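Local coordinates for allophycocyanin beta-18 subunit apoprotein (Chroococcidiopsis thermalis PCC 7203, PDB 6HRK) that binds biliverdin IX alpha and fluoresces in the far red, as an artificial biliprotein derived from an allophycocyanin subunit of the type that builds light-harvesting phycobilisomes, at residues A[19-24]-A[102-107]; A[70-75]-A[123-128]; A[78-83]-A[128-133]. The protein carries 18 engineered substitutions. All blocks are in the same frame, centred on the assembly; numbering follows the deposited sequence.

Contact 1: residues A[19-24]-A[102-107]. Engineered in segment 19-24: Val21 (natural residue Ile). Engineered in segment 102-107: Lys106 (natural residue Asn).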
loop_
_atom_site.group_PDB
_atom_site.type_symbol
_atom_site.label_atom_id
_atom_site.label_comp_id
_atom_site.label_asym_id
_atom_site.label_seq_id
_atom_site.Cartn_x
_atom_site.Cartn_y
_atom_site.Cartn_z
ATOM N N ALA A 19 8.916 -4.287 -6.477
ATOM C CA ALA A 19 9.833 -4.622 -5.380
ATOM C C ALA A 19 10.478 -3.387 -4.745
ATOM O O ALA A 19 10.615 -3.327 -3.525
ATOM C CB ALA A 19 10.907 -5.589 -5.862
ATOM N N GLU A 20 10.861 -2.409 -5.568
ATOM C CA GLU A 20 11.520 -1.194 -5.078
ATOM C C GLU A 20 10.565 -0.260 -4.341
ATOM O O GLU A 20 10.932 0.293 -3.307
ATOM C CB GLU A 20 12.182 -0.426 -6.221
ATOM C CG GLU A 20 13.217 0.602 -5.762
ATOM C CD GLU A 20 13.070 1.956 -6.440
ATOM O OE1 GLU A 20 12.876 2.004 -7.673
ATOM O OE2 GLU A 20 13.158 2.981 -5.733
ATOM N N VAL A 21 9.360 -0.074 -4.882
ATOM C CA VAL A 21 8.326 0.763 -4.241
ATOM C C VAL A 21 8.026 0.287 -2.814
ATOM O O VAL A 21 7.873 1.112 -1.912
ATOM C CB VAL A 21 7.020 0.821 -5.088
ATOM C CG1 VAL A 21 5.839 1.377 -4.292
ATOM C CG2 VAL A 21 7.236 1.656 -6.345
ATOM N N VAL A 22 7.951 -1.032 -2.624
ATOM C CA VAL A 22 7.744 -1.623 -1.298
ATOM C C VAL A 22 8.969 -1.337 -0.429
ATOM O O VAL A 22 8.855 -0.649 0.583
ATOM C CB VAL A 22 7.460 -3.149 -1.369
ATOM C CG1 VAL A 22 7.441 -3.780 0.022
ATOM C CG2 VAL A 22 6.135 -3.417 -2.077
ATOM N N LYS A 23 10.133 -1.829 -0.855
ATOM C CA LYS A 23 11.399 -1.648 -0.113
ATOM C C LYS A 23 11.704 -0.188 0.249
ATOM O O LYS A 23 12.226 0.085 1.332
ATOM C CB LYS A 23 12.586 -2.266 -0.881
ATOM C CG LYS A 23 12.922 -3.706 -0.492
ATOM C CD LYS A 23 11.759 -4.674 -0.674
ATOM C CE LYS A 23 12.117 -6.077 -0.202
ATOM N NZ LYS A 23 12.312 -6.174 1.275
ATOM N N THR A 24 11.374 0.735 -0.652
ATOM C CA THR A 24 11.504 2.173 -0.399
ATOM C C THR A 24 10.476 2.656 0.633
ATOM O O THR A 24 10.803 3.469 1.502
ATOM C CB THR A 24 11.336 2.992 -1.701
ATOM O OG1 THR A 24 12.222 2.487 -2.707
ATOM C CG2 THR A 24 11.629 4.476 -1.469
ATOM N N GLN A 102 -0.122 4.769 2.122
ATOM C CA GLN A 102 -0.020 6.169 1.695
ATOM C C GLN A 102 1.405 6.563 1.277
ATOM O O GLN A 102 1.580 7.453 0.444
ATOM C CB GLN A 102 -0.533 7.116 2.792
ATOM C CG GLN A 102 -2.010 6.966 3.157
ATOM C CD GLN A 102 -2.955 7.606 2.153
ATOM O OE1 GLN A 102 -2.664 7.678 0.959
ATOM N NE2 GLN A 102 -4.106 8.067 2.638
ATOM N N LEU A 103 2.411 5.910 1.860
ATOM C CA LEU A 103 3.804 6.061 1.427
ATOM C C LEU A 103 3.995 5.465 0.040
ATOM O O LEU A 103 4.583 6.105 -0.833
ATOM C CB LEU A 103 4.773 5.387 2.408
ATOM C CG LEU A 103 5.033 6.112 3.732
ATOM C CD1 LEU A 103 5.675 5.165 4.734
ATOM C CD2 LEU A 103 5.901 7.345 3.526
ATOM N N MET A 104 3.496 4.240 -0.149
ATOM C CA MET A 104 3.527 3.561 -1.453
ATOM C C MET A 104 2.797 4.349 -2.542
ATOM O O MET A 104 3.209 4.308 -3.700
ATOM C CB MET A 104 2.967 2.131 -1.357
ATOM C CG MET A 104 3.944 1.124 -0.760
ATOM S SD MET A 104 3.395 -0.596 -0.840
ATOM C CE MET A 104 1.884 -0.526 0.119
ATOM N N LYS A 105 1.730 5.063 -2.176
ATOM C CA LYS A 105 1.093 6.027 -3.088
ATOM C C LYS A 105 2.112 7.080 -3.533
ATOM O O LYS A 105 2.281 7.315 -4.728
ATOM C CB LYS A 105 -0.106 6.718 -2.424
ATOM C CG LYS A 105 -0.842 7.712 -3.318
ATOM C CD LYS A 105 -2.087 8.274 -2.651
ATOM C CE LYS A 105 -1.757 9.328 -1.608
ATOM N NZ LYS A 105 -2.992 9.865 -0.970
ATOM N N LYS A 106 2.781 7.692 -2.557
ATOM C CA LYS A 106 3.781 8.735 -2.807
ATOM C C LYS A 106 4.938 8.264 -3.688
ATOM O O LYS A 106 5.365 8.998 -4.578
ATOM C CB LYS A 106 4.335 9.276 -1.484
ATOM N N ILE A 107 5.432 7.048 -3.450
ATOM C CA ILE A 107 6.549 6.499 -4.240
ATOM C C ILE A 107 6.108 6.235 -5.687
ATOM O O ILE A 107 6.877 6.477 -6.620
ATOM C CB ILE A 107 7.162 5.208 -3.623
ATOM C CG1 ILE A 107 7.554 5.400 -2.144
ATOM C CG2 ILE A 107 8.388 4.756 -4.414
ATOM C CD1 ILE A 107 8.286 6.690 -1.827
#
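Val21 and Ile107 form the centre of a helix-helix contact in the globin-like fold of the phycobilisome proteins, where helix 18-32 packs across helix 94-115. The two short axes approach to 9.2 Å, with 128° between their N-to-C directions. The engineered Val21 presents both its methyls: CG2 meets CG2 of Ile107 at 3.8 Å as the two branched side chains pass one another, heading opposite ways, and CG1 lies 4.0 Å from Met104 CG. Beyond that CG, Met104 bends at its last torsion (chi3 -61°) and runs beside Val22, its SD 4.1 Å from Val22 CG2. A flexible, unbranched thioether suits this side, since it can follow the surface of the valines.

Thr24 shows how a threonine fits a half-apolar place. Its OG1 turns back to Glu20 O, approaching from above the carbonyl plane and sharing that oxygen with Thr24 N, while the methyl CG2, anti to the backbone N, meets Ile107 CD1 at 4.0 Å. The side chains that meet across the helices do so through apolar atoms. Helix 46-69 closes one side through Leu60, which touches both Val21 and Met104, and Phe127 of helix 125-134 packs on Met104.

Contact 2: residues A[70-75]-A[123-128]. Engineered in segment 70-75: Gly71 (natural residue Asp).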
loop_
_atom_site.group_PDB
_atom_site.type_symbol
_atom_site.label_atom_id
_atom_site.label_comp_id
_atom_site.label_asym_id
_atom_site.label_seq_id
_atom_site.Cartn_x
_atom_site.Cartn_y
_atom_site.Cartn_z
ATOM N N GLY A 70 -10.807 0.164 -13.234
ATOM C CA GLY A 70 -11.659 1.350 -13.350
ATOM C C GLY A 70 -11.900 2.089 -12.041
ATOM O O GLY A 70 -12.376 3.227 -12.055
ATOM N N GLY A 71 -11.584 1.452 -10.914
ATOM C CA GLY A 71 -11.765 2.068 -9.599
ATOM C C GLY A 71 -11.720 1.073 -8.457
ATOM O O GLY A 71 -11.585 -0.133 -8.674
ATOM N N ALA A 72 -11.870 1.592 -7.240
ATOM C CA ALA A 72 -11.765 0.800 -6.011
ATOM C C ALA A 72 -13.029 -0.002 -5.676
ATOM O O ALA A 72 -13.012 -0.800 -4.737
ATOM C CB ALA A 72 -11.402 1.703 -4.843
ATOM N N SER A 73 -14.113 0.216 -6.427
ATOM C CA SER A 73 -15.352 -0.574 -6.312
ATOM C C SER A 73 -15.119 -2.083 -6.416
ATOM O O SER A 73 -15.774 -2.866 -5.726
ATOM C CB SER A 73 -16.353 -0.149 -7.391
ATOM O OG SER A 73 -16.438 1.266 -7.482
ATOM N N VAL A 74 -14.187 -2.475 -7.284
ATOM C CA VAL A 74 -13.804 -3.886 -7.460
ATOM C C VAL A 74 -13.318 -4.571 -6.175
ATOM O O VAL A 74 -13.549 -5.770 -5.991
ATOM C CB VAL A 74 -12.736 -4.068 -8.572
ATOM C CG1 VAL A 74 -13.283 -3.605 -9.920
ATOM C CG2 VAL A 74 -11.415 -3.374 -8.224
ATOM N N LEU A 75 -12.661 -3.813 -5.295
ATOM C CA LEU A 75 -12.167 -4.338 -4.018
ATOM C C LEU A 75 -13.322 -4.598 -3.049
ATOM O O LEU A 75 -14.206 -3.757 -2.893
ATOM C CB LEU A 75 -11.168 -3.362 -3.380
ATOM C CG LEU A 75 -9.904 -3.044 -4.190
ATOM C CD1 LEU A 75 -9.234 -1.781 -3.672
ATOM C CD2 LEU A 75 -8.932 -4.213 -4.173
ATOM N N VAL A 123 -4.945 7.801 -9.642
ATOM C CA VAL A 123 -4.063 6.835 -8.964
ATOM C C VAL A 123 -4.271 6.780 -7.444
ATOM O O VAL A 123 -4.116 5.716 -6.848
ATOM C CB VAL A 123 -2.571 7.109 -9.320
ATOM C CG1 VAL A 123 -1.591 6.416 -8.374
ATOM C CG2 VAL A 123 -2.309 6.669 -10.751
ATOM N N ASP A 124 -4.624 7.912 -6.836
ATOM C CA ASP A 124 -4.823 8.005 -5.380
ATOM C C ASP A 124 -5.921 7.073 -4.843
ATOM O O ASP A 124 -5.762 6.470 -3.778
ATOM C CB ASP A 124 -5.162 9.452 -4.978
ATOM C CG ASP A 124 -4.019 10.432 -5.235
ATOM O OD1 ASP A 124 -3.087 10.105 -6.003
ATOM O OD2 ASP A 124 -4.060 11.545 -4.666
ATOM N N GLU A 125 -7.013 6.964 -5.597
ATOM C CA GLU A 125 -8.265 6.322 -5.147
ATOM C C GLU A 125 -8.138 5.032 -4.299
ATOM O O GLU A 125 -8.591 5.021 -3.152
ATOM C CB GLU A 125 -9.205 6.119 -6.352
ATOM C CG GLU A 125 -10.331 5.119 -6.138
ATOM C CD GLU A 125 -11.349 5.116 -7.257
ATOM O OE1 GLU A 125 -11.073 5.629 -8.363
ATOM O OE2 GLU A 125 -12.433 4.563 -7.012
ATOM N N PRO A 126 -7.550 3.949 -4.855
ATOM C CA PRO A 126 -7.479 2.696 -4.085
ATOM C C PRO A 126 -6.472 2.692 -2.927
ATOM O O PRO A 126 -6.562 1.825 -2.055
ATOM C CB PRO A 126 -7.080 1.669 -5.141
ATOM C CG PRO A 126 -6.286 2.448 -6.122
ATOM C CD PRO A 126 -6.973 3.781 -6.202
ATOM N N PHE A 127 -5.524 3.631 -2.930
ATOM C CA PHE A 127 -4.607 3.821 -1.800
ATOM C C PHE A 127 -5.351 4.492 -0.651
ATOM O O PHE A 127 -5.286 4.028 0.486
ATOM C CB PHE A 127 -3.391 4.669 -2.196
ATOM C CG PHE A 127 -2.458 3.991 -3.161
ATOM C CD1 PHE A 127 -2.674 4.069 -4.528
ATOM C CD2 PHE A 127 -1.348 3.293 -2.704
ATOM C CE1 PHE A 127 -1.813 3.455 -5.426
ATOM C CE2 PHE A 127 -0.479 2.676 -3.593
ATOM C CZ PHE A 127 -0.713 2.755 -4.956
ATOM N N ASP A 128 -6.058 5.578 -0.966
ATOM C CA ASP A 128 -6.907 6.283 0.005
ATOM C C ASP A 128 -8.129 5.470 0.463
ATOM O O ASP A 128 -8.604 5.658 1.584
ATOM C CB ASP A 128 -7.388 7.630 -0.560
ATOM C CG ASP A 128 -6.262 8.643 -0.738
ATOM O OD1 ASP A 128 -5.240 8.572 -0.023
ATOM O OD2 ASP A 128 -6.414 9.537 -1.596
#
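Ala72 N gives its hydrogen to Glu125 OE2 at 3.0 Å, in an almost perfectly straight bond (179° at the hydrogen). It ties the loop between helix 46-69 and helix 77-90 to helix 125-134 of the globin-like fold. The amide does not come in the plane of the carboxylate but from well above it, 72° out, so the flat group lies over the loop and also rests on its backbone: Gly71 CA is 3.7 Å from OE2 of Glu125. Glutamate suits the place through its length. CG is anti to the backbone N (chi1 163°) and the chain stays extended beyond it, which carries the carboxylate across to the loop while CG of Glu125 itself packs against Ala72 CB at 3.8 Å. Cutting Glu125 back to an alanine removes the carboxylate and CG together, which is likely to leave the Ala72 amide without this acceptor, its methyl without the covering CG, and the loop less firmly held.

Gly70, with a positive phi, ends the helical backbone of the helix before the loop, and the engineered Gly71 continues nearly extended. The chain then turns, and Leu75 N bonds back to Ala72 O. Ala72 is small enough to sit close to Pro126, their CA atoms 5.1 Å apart. Helix 46-69 packs against both segments, Ala66 touching Pro126 and Met62 touching Leu75. On the Pro126 ring, CB is shared by two apolar neighbours, Ala72 CB and Leu75 CD1, each 4.3 Å away.

Contact 3: residues A[78-83]-A[128-133]. Engineered in segment 78-83: Met79 (natural residue Leu), Phe83 (natural residue Leu). Engineered in segment 128-133: Ile130 (natural residue Val), Ala131 (natural residue Val), Val133 (natural residue Glu). With BLA (biliverdine IX alpha), chain E.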
loop_
_atom_site.group_PDB
_atom_site.type_symbol
_atom_site.label_atom_id
_atom_site.label_comp_id
_atom_site.label_asym_id
_atom_site.label_seq_id
_atom_site.Cartn_x
_atom_site.Cartn_y
_atom_site.Cartn_z
ATOM N N ARG A 78 -15.867 -5.936 2.671
ATOM C CA ARG A 78 -15.908 -6.928 3.756
ATOM C C ARG A 78 -14.555 -7.604 3.968
ATOM O O ARG A 78 -14.167 -7.873 5.105
ATOM C CB ARG A 78 -16.971 -7.995 3.475
ATOM N N MET A 79 -13.848 -7.875 2.871
ATOM C CA MET A 79 -12.520 -8.495 2.919
ATOM C C MET A 79 -11.484 -7.562 3.550
ATOM O O MET A 79 -10.663 -8.002 4.362
ATOM C CB MET A 79 -12.064 -8.895 1.510
ATOM C CG MET A 79 -10.890 -9.862 1.479
ATOM S SD MET A 79 -9.983 -9.808 -0.076
ATOM C CE MET A 79 -11.292 -10.178 -1.243
ATOM N N LEU A 80 -11.528 -6.285 3.169
ATOM C CA LEU A 80 -10.646 -5.261 3.745
ATOM C C LEU A 80 -10.991 -4.980 5.208
ATOM O O LEU A 80 -10.093 -4.774 6.027
ATOM C CB LEU A 80 -10.703 -3.965 2.930
ATOM C CG LEU A 80 -10.237 -4.046 1.474
ATOM C CD1 LEU A 80 -10.508 -2.724 0.773
ATOM C CD2 LEU A 80 -8.765 -4.424 1.366
ATOM N N ALA A 81 -12.287 -4.973 5.524
ATOM C CA ALA A 81 -12.761 -4.882 6.914
ATOM C C ALA A 81 -12.461 -6.148 7.730
ATOM O O ALA A 81 -12.375 -6.089 8.955
ATOM C CB ALA A 81 -14.253 -4.579 6.949
ATOM N N GLY A 82 -12.340 -7.289 7.052
ATOM C CA GLY A 82 -11.836 -8.521 7.663
ATOM C C GLY A 82 -10.390 -8.416 8.126
ATOM O O GLY A 82 -10.043 -8.932 9.192
ATOM N N PHE A 83 -9.552 -7.746 7.334
ATOM C CA PHE A 83 -8.140 -7.529 7.699
ATOM C C PHE A 83 -7.993 -6.548 8.862
ATOM O O PHE A 83 -7.095 -6.699 9.692
ATOM C CB PHE A 83 -7.310 -7.027 6.503
ATOM C CG PHE A 83 -7.397 -7.899 5.272
ATOM C CD1 PHE A 83 -7.355 -9.291 5.365
ATOM C CD2 PHE A 83 -7.496 -7.320 4.010
ATOM C CE1 PHE A 83 -7.429 -10.081 4.230
ATOM C CE2 PHE A 83 -7.571 -8.107 2.871
ATOM C CZ PHE A 83 -7.535 -9.490 2.981
ATOM N N ASP A 128 -6.058 5.578 -0.966
ATOM C CA ASP A 128 -6.907 6.283 0.005
ATOM C C ASP A 128 -8.129 5.470 0.463
ATOM O O ASP A 128 -8.604 5.658 1.584
ATOM C CB ASP A 128 -7.388 7.630 -0.560
ATOM C CG ASP A 128 -6.262 8.643 -0.738
ATOM O OD1 ASP A 128 -5.240 8.572 -0.023
ATOM O OD2 ASP A 128 -6.414 9.537 -1.596
ATOM N N TYR A 129 -8.641 4.592 -0.399
ATOM C CA TYR A 129 -9.796 3.759 -0.057
ATOM C C TYR A 129 -9.412 2.652 0.923
ATOM O O TYR A 129 -10.045 2.500 1.972
ATOM C CB TYR A 129 -10.428 3.151 -1.313
ATOM C CG TYR A 129 -11.611 2.254 -1.016
ATOM C CD1 TYR A 129 -12.793 2.778 -0.498
ATOM C CD2 TYR A 129 -11.544 0.877 -1.238
ATOM C CE1 TYR A 129 -13.879 1.960 -0.218
ATOM C CE2 TYR A 129 -12.624 0.051 -0.964
ATOM C CZ TYR A 129 -13.788 0.596 -0.454
ATOM O OH TYR A 129 -14.858 -0.223 -0.180
ATOM N N ILE A 130 -8.377 1.890 0.575
ATOM C CA ILE A 130 -7.865 0.817 1.439
ATOM C C ILE A 130 -7.357 1.391 2.771
ATOM O O ILE A 130 -7.604 0.806 3.825
ATOM C CB ILE A 130 -6.763 -0.021 0.731
ATOM C CG1 ILE A 130 -7.367 -0.807 -0.445
ATOM C CG2 ILE A 130 -6.097 -0.997 1.699
ATOM C CD1 ILE A 130 -6.345 -1.393 -1.398
ATOM N N ALA A 131 -6.669 2.532 2.716
ATOM C CA ALA A 131 -6.228 3.241 3.926
ATOM C C ALA A 131 -7.396 3.696 4.811
ATOM O O ALA A 131 -7.302 3.632 6.040
ATOM C CB ALA A 131 -5.357 4.433 3.558
ATOM N N ARG A 132 -8.482 4.150 4.186
ATOM C CA ARG A 132 -9.683 4.585 4.908
ATOM C C ARG A 132 -10.395 3.443 5.628
ATOM O O ARG A 132 -10.769 3.585 6.791
ATOM C CB ARG A 132 -10.665 5.280 3.957
ATOM N N VAL A 133 -10.575 2.320 4.936
ATOM C CA VAL A 133 -11.271 1.156 5.503
ATOM C C VAL A 133 -10.395 0.416 6.532
ATOM O O VAL A 133 -10.924 -0.183 7.465
ATOM C CB VAL A 133 -11.781 0.202 4.391
ATOM C CG1 VAL A 133 -12.454 -1.035 4.981
ATOM C CG2 VAL A 133 -12.759 0.935 3.476
HETATM C CHA BLA E . -0.406 -11.611 9.239
HETATM N NA BLA E . -1.559 -10.356 7.266
HETATM C C1A BLA E . -1.453 -11.353 8.177
HETATM C C2A BLA E . -2.612 -12.264 7.990
HETATM C C3A BLA E . -3.373 -11.744 6.956
HETATM C C4A BLA E . -2.665 -10.516 6.490
HETATM C CMA BLA E . -4.654 -12.332 6.422
HETATM C CAA BLA E . -2.898 -13.513 8.802
HETATM C CBA BLA E . -2.750 -14.797 7.988
HETATM C CGA BLA E . -1.402 -14.894 7.316
HETATM O O1A BLA E . -1.316 -14.563 6.115
HETATM O O2A BLA E . -0.426 -15.299 7.980
HETATM C CHB BLA E . -3.087 -9.555 5.391
HETATM N NB BLA E . -3.462 -11.472 3.703
HETATM C C1B BLA E . -3.504 -10.158 4.061
HETATM C C2B BLA E . -3.997 -9.373 2.997
HETATM C C3B BLA E . -4.291 -10.194 1.912
HETATM C C4B BLA E . -3.925 -11.522 2.445
HETATM C CMB BLA E . -4.171 -7.874 3.037
HETATM O OB BLA E . -4.039 -12.791 1.692
HETATM C CAB BLA E . -4.848 -9.778 0.562
HETATM C CBB BLA E . -4.614 -10.812 -0.518
HETATM N NC BLA E . 0.990 -6.065 8.187
HETATM C C1C BLA E . 0.917 -4.881 7.580
HETATM C C2C BLA E . 2.041 -4.019 8.072
HETATM C C3C BLA E . 3.036 -5.119 8.404
HETATM C C4C BLA E . 2.168 -6.235 9.011
HETATM C CMC BLA E . 2.536 -3.013 7.041
HETATM O OC BLA E . 0.120 -4.551 6.718
HETATM C CAC BLA E . 4.299 -4.674 9.158
HETATM C CBC BLA E . 4.043 -4.319 10.603
HETATM C CHD BLA E . 2.802 -7.607 8.831
HETATM N ND BLA E . 1.039 -9.476 8.807
HETATM C C1D BLA E . 2.134 -8.861 9.343
HETATM C C2D BLA E . 2.647 -9.695 10.460
HETATM C C3D BLA E . 1.708 -10.830 10.550
HETATM C C4D BLA E . 0.717 -10.623 9.465
HETATM C CMD BLA E . 3.838 -9.437 11.345
HETATM C CAD BLA E . 1.751 -11.980 11.527
HETATM C CBD BLA E . 1.173 -11.592 12.875
HETATM C CGD BLA E . 1.340 -12.774 13.796
HETATM O O1D BLA E . 0.322 -13.425 14.105
HETATM O O2D BLA E . 2.489 -13.059 14.203
#
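Leu80 CD1 is the methyl on which this contact turns: it meets Tyr129 CE2 and Ile130 CG1, each at 3.9 Å. Leucine suits the place because its branch lies one carbon further out than that of valine or isoleucine, and with CG beside the backbone N (chi1 -62°) CD1 reaches between the two residues. The Leu80 side chain stands nearly perpendicular to that of the engineered Ile130, and its CD1 meets the Tyr129 ring obliquely. Nearer the backbone, CG1 of the engineered Val133 packs 4.0 Å from Leu80 CB and borders Ala81, the residue whose CA is nearest to that of Val133. The other methyl of Val133, CG2, lies over one face of the Tyr129 ring, toward its rim.

Further out, the Tyr129 hydroxyl is hydrogen-bonded to Glu77, and Ile130 is backed by Phe59, Met62 and Cys63 of helix 46-69. The engineered Phe83, three residues on from Leu80, turns to the chromophore instead: biliverdin CMB lies over one ring face, 3.4 Å from Phe83 CE2, and Phe83 CZ is 3.5 Å from C3B of the terminal biliverdin ring that carries this methyl. Met79 O lies over the opposite face.

The short axes come within 9.8 Å and cross at -51°. This is the oblique packing of helix 77-90 against helix 125-134 in the globin-like phycobiliprotein fold, where one helix both joins the apolar core and lines the bilin pocket.

Contacts 2 and 3 use consecutive segments at helix 125-134, their centres 11 Å apart, and share Asp128. Apolar packing runs on between them: Leu75 CD1 is 3.7 Å from Ile130 CD1, and Ala72 CB is as far from Tyr129 CD2. Contact 1, with its centre 16 Å from that of contact 2 and 18 Å from that of contact 3, is joined to both through Asp128 OD1, which takes a salt bridge from Lys105 NZ at 2.8 Å and probably a hydrogen bond from Gln102 NE2. Contact 3 touches biliverdin directly through Phe83. In contact 1 the side chain of Met104 stays about 7 Å from the bound biliverdin at the nearest atoms. In contact 2 the side chain of Leu75 stays about 8 Å from the bound biliverdin.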